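Long-range contacts in glyoxalase 3 (Candida albicans, PDB 4LRU), which converts the toxic metabolite methylglyoxal to D-lactate in a single glutathione-independent step, as a member of the DJ-1 superfamily: residues 9-14 with 46-51; 53-58 with 84-89; 159-164 with 211-216. All blocks are in the same frame, centred on the assembly; numbering follows the deposited sequence.

Contact 1: 9-14 with 46-51; sequences LALTSY and IQLASE
The torsions of L9, L48 and L11 set the apolar side of this strand pair. CG of L9 lies opposite its own backbone N (chi1 -179°), which lays the side chain alongside I46 and L48, with L9 CB 3.7 Å from I46 CG2. L11 (chi1 -83°) and L48 (chi1 -80°) both place CG opposite the carbonyl carbon, and their branched ends meet at a slant, L11 CD1 standing 4.1 Å from L48 CG. Behind these groups the backbones run parallel. L9 N reaches Q47 O at 2.9 Å, A49 N returns a bond to L9 O at 3.0 Å, and L11 N gives the straightest of the three to A49 O at 2.8 Å. Direct pairing then stops: a water donates to L11 O and accepts from E51 N, bridging the two chains just beyond the last direct bond. S50 CB packs 3.2 Å from L11 O, while its hydroxyl is taken up by T54 O. T12 OG1 accepts from Y14 N in an ST turn and also bonds D114. The pair forms the two strands of a beta-alpha-beta unit in the DJ-1 fold, and the loop after strand 6-10 carries T12 to about 8 Å (side chain to side chain) from H140, an inferred active-site residue. F36 of helix 29-42 packs on L9 and I46, helix 81-87 lies against L48, and strand 102-105 flanks A10.

Contact 2: 53-58 with 84-89; sequences GTFGWD and VALKNL
Apolar packing comes first, and L86 does much of it by splitting its two methyls between two aromatic rings. L86 CD1 comes in at the edge of the W57 indole, in the ring plane, 3.6 Å from W57 CZ2. L86 CD2 approaches the F55 ring obliquely and lies 3.6 Å from F55 CZ. The side chains of W57 and L86 arrive from opposite directions, whereas those of F55 and L86 cross at about a right angle. L89 divides its work in the same manner: L89 CD1 sits 3.9 Å from F55 CD1, and L89 CD2 presses against the backbone of G53, 3.4 Å from G53 O.

Ring against ring, F55 turns an edge to W57, its CE2 standing 3.6 Å above one face of the indole and offset toward the rim. F55 gets there with CG placed between its backbone N and carbonyl carbon (chi1 79°). W57 also meets the ring of F75.

The two segments are an irregular loop following strand 45-50 and the C-terminal end of helix 81-87, which leads on to the edge strand 90-91. This is surface packing on the rim of the DJ-1 fold, away from the annotated active-site residues. L89 also touches L48 and S50 of strand 45-50, and V27 lies against both F55 and W57.

Polar links across the pair run through solvent. One water donates to G53 O at 2.8 Å and to L89 O at 2.8 Å, so both its protons serve the bridge between the two backbones. Within the second segment, L89 N bonds L86 O at 3.1 Å where the chain leaves the helix.

Contact 3: 159-164 with 211-216; sequences KGKKIT and VTDGRI
V211 faces K162 and T164 with one methyl for each. V211 CG1 lies 3.6 Å from K162 O, and V211 CG2 touches T164 CB at 3.8 Å; the hydroxyl of T164 is engaged with I200 O. Two residues on, D213 reaches across at about a right angle to both lysine chains. Its CG is opposite the backbone N (chi1 -167°), which sends the carboxylate out to the other segment. There D213 OD2 accepts from K162 N through its anti lone pair, 2.9 Å away with an angle of 160° at the hydrogen. D213 OD1 accepts a hydrogen bond from a water that in turn accepts from K161 NZ at 2.8 Å, while K161 CD lies 3.7 Å from D213 OD2. From D213 to I216 the chain makes a type II' turn with G214 at its first corner, closed by paired backbone bonds between D213 and I216, and so joins strands 210-213 and 216-219 as a hairpin. I216 then sets CD1 3.7 Å from K161 CG, with Y129 of helix 119-130 also against both side chains.

The hairpin belongs to the main sheet, whereas 162-163 pairs with 198-199 in a small separate one. A carboxylate thus joins the two, doing with one oxygen what a backbone carbonyl does inside a sheet. K161 reaches that group through water rather than as a direct salt bridge, yet the nearby lysines would probably help hold D213 ionised.

How the contacts relate
Starting at the N terminus, contact 1 closes first, when strand 45-50 returns beside strand 6-10 after helix 29-42. The chain leaves that strand straight into contact 2, which closes a second loop once helix 81-87 has come back against residues 53-58. Contact 3 opens much later, at 159-164, and closes when the hairpin of strands 210-213 and 216-219 comes up against it, tying the small sheet of 162-163 and 198-199 to the edge of the main sheet. All three are in series, so none nests in or crosses another. Contacts 1 and 2 touch: Q47 NE2 probably bonds N88 O, and L48 packs on L86. Contact 3 lies on the opposite side of the chain's centre.

Contact 1: 9-14 with 46-51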
loop_
_atom_site.group_PDB
_atom_site.type_symbol
_atom_site.label_atom_id
_atom_site.label_comp_id
_atom_site.label_asym_id
_atom_site.label_seq_id
_atom_site.Cartn_x
_atom_site.Cartn_y
_atom_site.Cartn_z
ATOM N N LEU A 9 0.702 -5.433 -6.806
ATOM C CA LEU A 9 0.688 -5.306 -5.361
ATOM C C LEU A 9 2.093 -4.904 -4.907
ATOM O O LEU A 9 3.008 -5.726 -4.889
ATOM C CB LEU A 9 0.240 -6.631 -4.722
ATOM C CG LEU A 9 0.144 -6.675 -3.196
ATOM C CD1 LEU A 9 -0.652 -5.522 -2.633
ATOM C CD2 LEU A 9 -0.449 -7.999 -2.712
ATOM N N ALA A 10 2.254 -3.615 -4.604
ATOM C CA ALA A 10 3.548 -3.047 -4.228
ATOM C C ALA A 10 3.832 -3.322 -2.747
ATOM O O ALA A 10 2.939 -3.224 -1.895
ATOM C CB ALA A 10 3.556 -1.545 -4.491
ATOM N N LEU A 11 5.081 -3.683 -2.466
ATOM C CA LEU A 11 5.610 -3.819 -1.124
ATOM C C LEU A 11 6.755 -2.837 -0.947
ATOM O O LEU A 11 7.520 -2.610 -1.892
ATOM C CB LEU A 11 6.158 -5.231 -0.920
ATOM C CG LEU A 11 5.145 -6.324 -0.539
ATOM C CD1 LEU A 11 4.089 -6.522 -1.607
ATOM C CD2 LEU A 11 5.855 -7.631 -0.252
ATOM N N THR A 12 6.924 -2.313 0.262
ATOM C CA THR A 12 8.145 -1.577 0.570
ATOM C C THR A 12 9.388 -2.471 0.541
ATOM O O THR A 12 9.350 -3.639 0.932
ATOM C CB THR A 12 8.108 -0.876 1.939
ATOM O OG1 THR A 12 9.316 -0.123 2.119
ATOM C CG2 THR A 12 7.969 -1.873 3.082
ATOM N N SER A 13 10.499 -1.875 0.101
ATOM C CA SER A 13 11.810 -2.513 0.075
ATOM C C SER A 13 12.684 -2.133 1.287
ATOM O O SER A 13 13.761 -2.688 1.475
ATOM C CB SER A 13 12.548 -2.116 -1.208
ATOM O OG SER A 13 12.912 -0.734 -1.199
ATOM N N TYR A 14 12.196 -1.221 2.126
ATOM C CA TYR A 14 12.971 -0.735 3.256
ATOM C C TYR A 14 12.742 -1.682 4.423
ATOM O O TYR A 14 11.597 -1.975 4.749
ATOM C CB TYR A 14 12.522 0.668 3.628
ATOM C CG TYR A 14 13.369 1.287 4.710
ATOM C CD1 TYR A 14 14.597 1.861 4.410
ATOM C CD2 TYR A 14 12.977 1.233 6.047
ATOM C CE1 TYR A 14 15.387 2.413 5.400
ATOM C CE2 TYR A 14 13.766 1.783 7.047
ATOM C CZ TYR A 14 14.965 2.393 6.709
ATOM O OH TYR A 14 15.794 2.925 7.681
ATOM N N ILE A 46 -2.253 -11.488 -9.530
ATOM C CA ILE A 46 -1.564 -10.542 -8.681
ATOM C C ILE A 46 -0.049 -10.713 -8.806
ATOM O O ILE A 46 0.483 -11.805 -8.596
ATOM C CB ILE A 46 -1.946 -10.682 -7.190
ATOM C CG1 ILE A 46 -3.462 -10.569 -6.983
ATOM C CG2 ILE A 46 -1.271 -9.598 -6.382
ATOM C CD1 ILE A 46 -4.160 -11.899 -6.825
ATOM N N GLN A 47 0.617 -9.616 -9.160
ATOM C CA GLN A 47 2.077 -9.550 -9.203
ATOM C C GLN A 47 2.581 -8.705 -8.035
ATOM O O GLN A 47 2.301 -7.501 -7.945
ATOM C CB GLN A 47 2.550 -8.917 -10.518
ATOM C CG GLN A 47 4.061 -8.713 -10.599
ATOM C CD GLN A 47 4.820 -10.030 -10.681
ATOM O OE1 GLN A 47 4.730 -10.761 -11.670
ATOM N NE2 GLN A 47 5.570 -10.342 -9.631
ATOM N N LEU A 48 3.329 -9.324 -7.132
ATOM C CA LEU A 48 3.982 -8.578 -6.076
ATOM C C LEU A 48 5.256 -7.929 -6.638
ATOM O O LEU A 48 5.978 -8.539 -7.446
ATOM C CB LEU A 48 4.334 -9.491 -4.900
ATOM C CG LEU A 48 3.186 -9.829 -3.943
ATOM C CD1 LEU A 48 2.069 -10.524 -4.692
ATOM C CD2 LEU A 48 3.669 -10.688 -2.775
ATOM N N ALA A 49 5.548 -6.714 -6.193
ATOM C CA ALA A 49 6.769 -6.014 -6.606
ATOM C C ALA A 49 7.237 -5.096 -5.495
ATOM O O ALA A 49 6.422 -4.524 -4.757
ATOM C CB ALA A 49 6.524 -5.201 -7.862
ATOM N N SER A 50 8.553 -4.919 -5.403
ATOM C CA SER A 50 9.112 -3.792 -4.670
ATOM C C SER A 50 10.105 -3.059 -5.564
ATOM O O SER A 50 10.460 -3.527 -6.649
ATOM C CB SER A 50 9.807 -4.257 -3.390
ATOM O OG SER A 50 11.036 -4.898 -3.678
ATOM N N GLU A 51 10.586 -1.910 -5.106
ATOM C CA GLU A 51 11.448 -1.101 -5.958
ATOM C C GLU A 51 12.814 -1.763 -6.218
ATOM O O GLU A 51 13.478 -1.487 -7.229
ATOM C CB GLU A 51 11.603 0.300 -5.357
ATOM C CG GLU A 51 12.183 1.336 -6.318
ATOM C CD GLU A 51 11.274 1.696 -7.490
ATOM O OE1 GLU A 51 10.098 1.265 -7.513
ATOM O OE2 GLU A 51 11.745 2.388 -8.412
HETATM O O HOH W 1 9.281 -0.768 -2.866
#

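Contact 2: 53-58 with 84-89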
loop_
_atom_site.group_PDB
_atom_site.type_symbol
_atom_site.label_atom_id
_atom_site.label_comp_id
_atom_site.label_asym_id
_atom_site.label_seq_id
_atom_site.Cartn_x
_atom_site.Cartn_y
_atom_site.Cartn_z
ATOM N N GLY A 53 13.131 -5.396 -5.690
ATOM C CA GLY A 53 12.935 -6.836 -5.680
ATOM C C GLY A 53 13.198 -7.528 -4.355
ATOM O O GLY A 53 13.160 -8.766 -4.271
ATOM N N THR A 54 13.534 -6.753 -3.321
ATOM C CA THR A 54 13.790 -7.295 -1.996
ATOM C C THR A 54 12.816 -6.671 -1.008
ATOM O O THR A 54 12.235 -5.622 -1.272
ATOM C CB THR A 54 15.238 -7.027 -1.533
ATOM O OG1 THR A 54 15.440 -5.610 -1.382
ATOM C CG2 THR A 54 16.241 -7.605 -2.515
ATOM N N PHE A 55 12.625 -7.337 0.124
ATOM C CA PHE A 55 11.770 -6.838 1.191
ATOM C C PHE A 55 12.045 -7.630 2.464
ATOM O O PHE A 55 12.684 -8.694 2.443
ATOM C CB PHE A 55 10.287 -6.963 0.813
ATOM C CG PHE A 55 9.753 -8.348 0.978
ATOM C CD1 PHE A 55 9.950 -9.287 -0.014
ATOM C CD2 PHE A 55 9.075 -8.714 2.126
ATOM C CE1 PHE A 55 9.501 -10.590 0.146
ATOM C CE2 PHE A 55 8.601 -10.006 2.281
ATOM C CZ PHE A 55 8.823 -10.944 1.292
ATOM N N GLY A 56 11.555 -7.102 3.583
ATOM C CA GLY A 56 11.451 -7.869 4.820
ATOM C C GLY A 56 10.195 -7.487 5.572
ATOM O O GLY A 56 9.566 -6.475 5.266
ATOM N N TRP A 57 9.788 -8.341 6.507
ATOM C CA TRP A 57 8.559 -8.093 7.247
ATOM C C TRP A 57 8.790 -7.073 8.344
ATOM O O TRP A 57 9.842 -7.055 8.981
ATOM C CB TRP A 57 8.025 -9.386 7.877
ATOM C CG TRP A 57 7.742 -10.483 6.914
ATOM C CD1 TRP A 57 8.310 -11.715 6.902
ATOM C CD2 TRP A 57 6.808 -10.461 5.830
ATOM N NE1 TRP A 57 7.800 -12.467 5.868
ATOM C CE2 TRP A 57 6.881 -11.716 5.190
ATOM C CE3 TRP A 57 5.939 -9.494 5.318
ATOM C CZ2 TRP A 57 6.092 -12.038 4.084
ATOM C CZ3 TRP A 57 5.157 -9.818 4.220
ATOM C CH2 TRP A 57 5.238 -11.083 3.619
ATOM N N ASP A 58 7.774 -6.262 8.602
ATOM C CA ASP A 58 7.749 -5.439 9.806
ATOM C C ASP A 58 7.599 -6.365 11.020
ATOM O O ASP A 58 6.673 -7.163 11.073
ATOM C CB ASP A 58 6.613 -4.422 9.735
ATOM C CG ASP A 58 6.576 -3.500 10.941
ATOM O OD1 ASP A 58 6.410 -4.016 12.061
ATOM O OD2 ASP A 58 6.663 -2.255 10.756
ATOM N N VAL A 84 3.713 -18.603 -2.914
ATOM C CA VAL A 84 4.152 -18.725 -4.296
ATOM C C VAL A 84 4.361 -17.331 -4.888
ATOM O O VAL A 84 5.362 -17.067 -5.572
ATOM C CB VAL A 84 3.132 -19.514 -5.131
ATOM C CG1 VAL A 84 3.487 -19.463 -6.614
ATOM C CG2 VAL A 84 3.079 -20.961 -4.656
ATOM N N ALA A 85 3.416 -16.435 -4.617
ATOM C CA ALA A 85 3.513 -15.066 -5.096
ATOM C C ALA A 85 4.714 -14.312 -4.519
ATOM O O ALA A 85 5.372 -13.544 -5.227
ATOM C CB ALA A 85 2.218 -14.318 -4.824
ATOM N N LEU A 86 5.013 -14.528 -3.238
ATOM C CA LEU A 86 6.213 -13.935 -2.650
ATOM C C LEU A 86 7.469 -14.421 -3.353
ATOM O O LEU A 86 8.361 -13.628 -3.646
ATOM C CB LEU A 86 6.318 -14.233 -1.151
ATOM C CG LEU A 86 5.381 -13.455 -0.241
ATOM C CD1 LEU A 86 5.450 -14.056 1.151
ATOM C CD2 LEU A 86 5.721 -11.971 -0.225
ATOM N N LYS A 87 7.543 -15.721 -3.635
ATOM C CA LYS A 87 8.651 -16.261 -4.410
ATOM C C LYS A 87 8.756 -15.622 -5.798
ATOM O O LYS A 87 9.848 -15.499 -6.348
ATOM C CB LYS A 87 8.516 -17.777 -4.538
ATOM C CG LYS A 87 9.705 -18.456 -5.194
ATOM C CD LYS A 87 9.534 -19.967 -5.222
ATOM C CE LYS A 87 10.540 -20.627 -6.153
ATOM N NZ LYS A 87 11.902 -20.027 -6.045
ATOM N N ASN A 88 7.619 -15.213 -6.351
ATOM C CA ASN A 88 7.557 -14.630 -7.689
ATOM C C ASN A 88 7.660 -13.103 -7.670
ATOM O O ASN A 88 7.496 -12.462 -8.707
ATOM C CB ASN A 88 6.233 -15.033 -8.347
ATOM C CG ASN A 88 6.240 -14.864 -9.856
ATOM O OD1 ASN A 88 7.196 -15.245 -10.541
ATOM N ND2 ASN A 88 5.154 -14.301 -10.389
ATOM N N LEU A 89 7.890 -12.521 -6.495
ATOM C CA LEU A 89 8.028 -11.075 -6.364
ATOM C C LEU A 89 9.141 -10.539 -7.267
ATOM O O LEU A 89 10.220 -11.109 -7.340
ATOM C CB LEU A 89 8.325 -10.704 -4.910
ATOM C CG LEU A 89 8.354 -9.202 -4.606
ATOM C CD1 LEU A 89 7.825 -8.902 -3.217
ATOM C CD2 LEU A 89 9.762 -8.650 -4.774
HETATM O O HOH W 2 12.804 -10.334 -6.564
#

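Contact 3: 159-164 with 211-216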
loop_
_atom_site.group_PDB
_atom_site.type_symbol
_atom_site.label_atom_id
_atom_site.label_comp_id
_atom_site.label_asym_id
_atom_site.label_seq_id
_atom_site.Cartn_x
_atom_site.Cartn_y
_atom_site.Cartn_z
ATOM N N LYS A 159 -3.736 15.846 -6.474
ATOM C CA LYS A 159 -4.160 17.239 -6.299
ATOM C C LYS A 159 -5.676 17.313 -6.403
ATOM O O LYS A 159 -6.251 16.826 -7.363
ATOM C CB LYS A 159 -3.538 18.173 -7.345
ATOM C CG LYS A 159 -3.921 19.632 -7.145
ATOM C CD LYS A 159 -3.093 20.579 -7.996
ATOM C CE LYS A 159 -3.428 22.051 -7.773
ATOM N NZ LYS A 159 -3.146 22.508 -6.383
ATOM N N GLY A 160 -6.319 17.927 -5.420
ATOM C CA GLY A 160 -7.766 18.135 -5.473
ATOM C C GLY A 160 -8.589 16.882 -5.188
ATOM O O GLY A 160 -9.823 16.914 -5.328
ATOM N N LYS A 161 -7.917 15.808 -4.774
ATOM C CA LYS A 161 -8.549 14.524 -4.463
ATOM C C LYS A 161 -8.598 14.325 -2.955
ATOM O O LYS A 161 -7.822 14.927 -2.203
ATOM C CB LYS A 161 -7.770 13.360 -5.082
ATOM C CG LYS A 161 -7.597 13.450 -6.589
ATOM C CD LYS A 161 -8.911 13.363 -7.341
ATOM C CE LYS A 161 -8.645 13.014 -8.806
ATOM N NZ LYS A 161 -9.684 13.552 -9.720
ATOM N N LYS A 162 -9.509 13.470 -2.520
ATOM C CA LYS A 162 -9.620 13.082 -1.118
ATOM C C LYS A 162 -8.933 11.745 -0.908
ATOM O O LYS A 162 -9.150 10.804 -1.669
ATOM C CB LYS A 162 -11.096 12.974 -0.717
ATOM C CG LYS A 162 -11.828 14.301 -0.750
ATOM C CD LYS A 162 -13.276 14.134 -0.304
ATOM C CE LYS A 162 -14.192 15.206 -0.876
ATOM N NZ LYS A 162 -13.534 16.535 -0.991
ATOM N N ILE A 163 -8.090 11.681 0.119
ATOM C CA ILE A 163 -7.461 10.450 0.530
ATOM C C ILE A 163 -7.503 10.304 2.040
ATOM O O ILE A 163 -7.743 11.266 2.772
ATOM C CB ILE A 163 -5.994 10.362 0.087
ATOM C CG1 ILE A 163 -5.139 11.415 0.792
ATOM C CG2 ILE A 163 -5.884 10.422 -1.424
ATOM C CD1 ILE A 163 -3.664 11.102 0.727
ATOM N N THR A 164 -7.310 9.078 2.491
ATOM C CA THR A 164 -7.003 8.834 3.886
ATOM C C THR A 164 -5.754 7.967 3.984
ATOM O O THR A 164 -5.100 7.684 2.975
ATOM C CB THR A 164 -8.197 8.196 4.619
ATOM O OG1 THR A 164 -7.987 8.275 6.035
ATOM C CG2 THR A 164 -8.395 6.758 4.205
ATOM N N VAL A 211 -11.540 5.715 1.806
ATOM C CA VAL A 211 -12.029 6.844 1.026
ATOM C C VAL A 211 -11.873 6.507 -0.440
ATOM O O VAL A 211 -10.800 6.059 -0.864
ATOM C CB VAL A 211 -11.245 8.120 1.351
ATOM C CG1 VAL A 211 -11.600 9.233 0.377
ATOM C CG2 VAL A 211 -11.509 8.553 2.791
ATOM N N THR A 212 -12.949 6.695 -1.208
ATOM C CA THR A 212 -12.911 6.533 -2.657
ATOM C C THR A 212 -13.131 7.897 -3.281
ATOM O O THR A 212 -14.127 8.593 -2.960
ATOM C CB THR A 212 -14.013 5.558 -3.132
ATOM O OG1 THR A 212 -13.751 4.245 -2.617
ATOM C CG2 THR A 212 -14.058 5.512 -4.645
ATOM N N ASP A 213 -12.203 8.293 -4.150
ATOM C CA ASP A 213 -12.380 9.476 -4.966
ATOM C C ASP A 213 -12.177 9.051 -6.406
ATOM O O ASP A 213 -11.044 8.970 -6.894
ATOM C CB ASP A 213 -11.409 10.593 -4.556
ATOM C CG ASP A 213 -11.769 11.920 -5.175
ATOM O OD1 ASP A 213 -12.457 11.894 -6.225
ATOM O OD2 ASP A 213 -11.425 12.972 -4.592
ATOM N N GLY A 214 -13.278 8.727 -7.075
ATOM C CA GLY A 214 -13.206 8.204 -8.426
ATOM C C GLY A 214 -12.451 6.894 -8.447
ATOM O O GLY A 214 -12.906 5.902 -7.880
ATOM N N ARG A 215 -11.277 6.908 -9.073
ATOM C CA ARG A 215 -10.448 5.708 -9.214
ATOM C C ARG A 215 -9.221 5.746 -8.295
ATOM O O ARG A 215 -8.223 5.052 -8.509
ATOM C CB ARG A 215 -10.057 5.521 -10.690
ATOM C CG ARG A 215 -11.241 5.101 -11.567
ATOM C CD ARG A 215 -10.939 5.172 -13.053
ATOM N NE ARG A 215 -10.645 6.534 -13.477
ATOM C CZ ARG A 215 -9.434 6.980 -13.785
ATOM N NH1 ARG A 215 -8.391 6.156 -13.763
ATOM N NH2 ARG A 215 -9.260 8.252 -14.112
ATOM N N ILE A 216 -9.319 6.546 -7.241
ATOM C CA ILE A 216 -8.326 6.530 -6.168
ATOM C C ILE A 216 -9.002 6.022 -4.904
ATOM O O ILE A 216 -10.013 6.571 -4.471
ATOM C CB ILE A 216 -7.780 7.932 -5.906
ATOM C CG1 ILE A 216 -7.177 8.489 -7.196
ATOM C CG2 ILE A 216 -6.754 7.896 -4.785
ATOM C CD1 ILE A 216 -6.759 9.934 -7.109
HETATM O O HOH W 3 -12.458 15.272 -4.770
HETATM O O HOH W 4 -11.258 11.474 -8.725
HETATM O O HOH W 5 -8.691 8.017 -1.671
#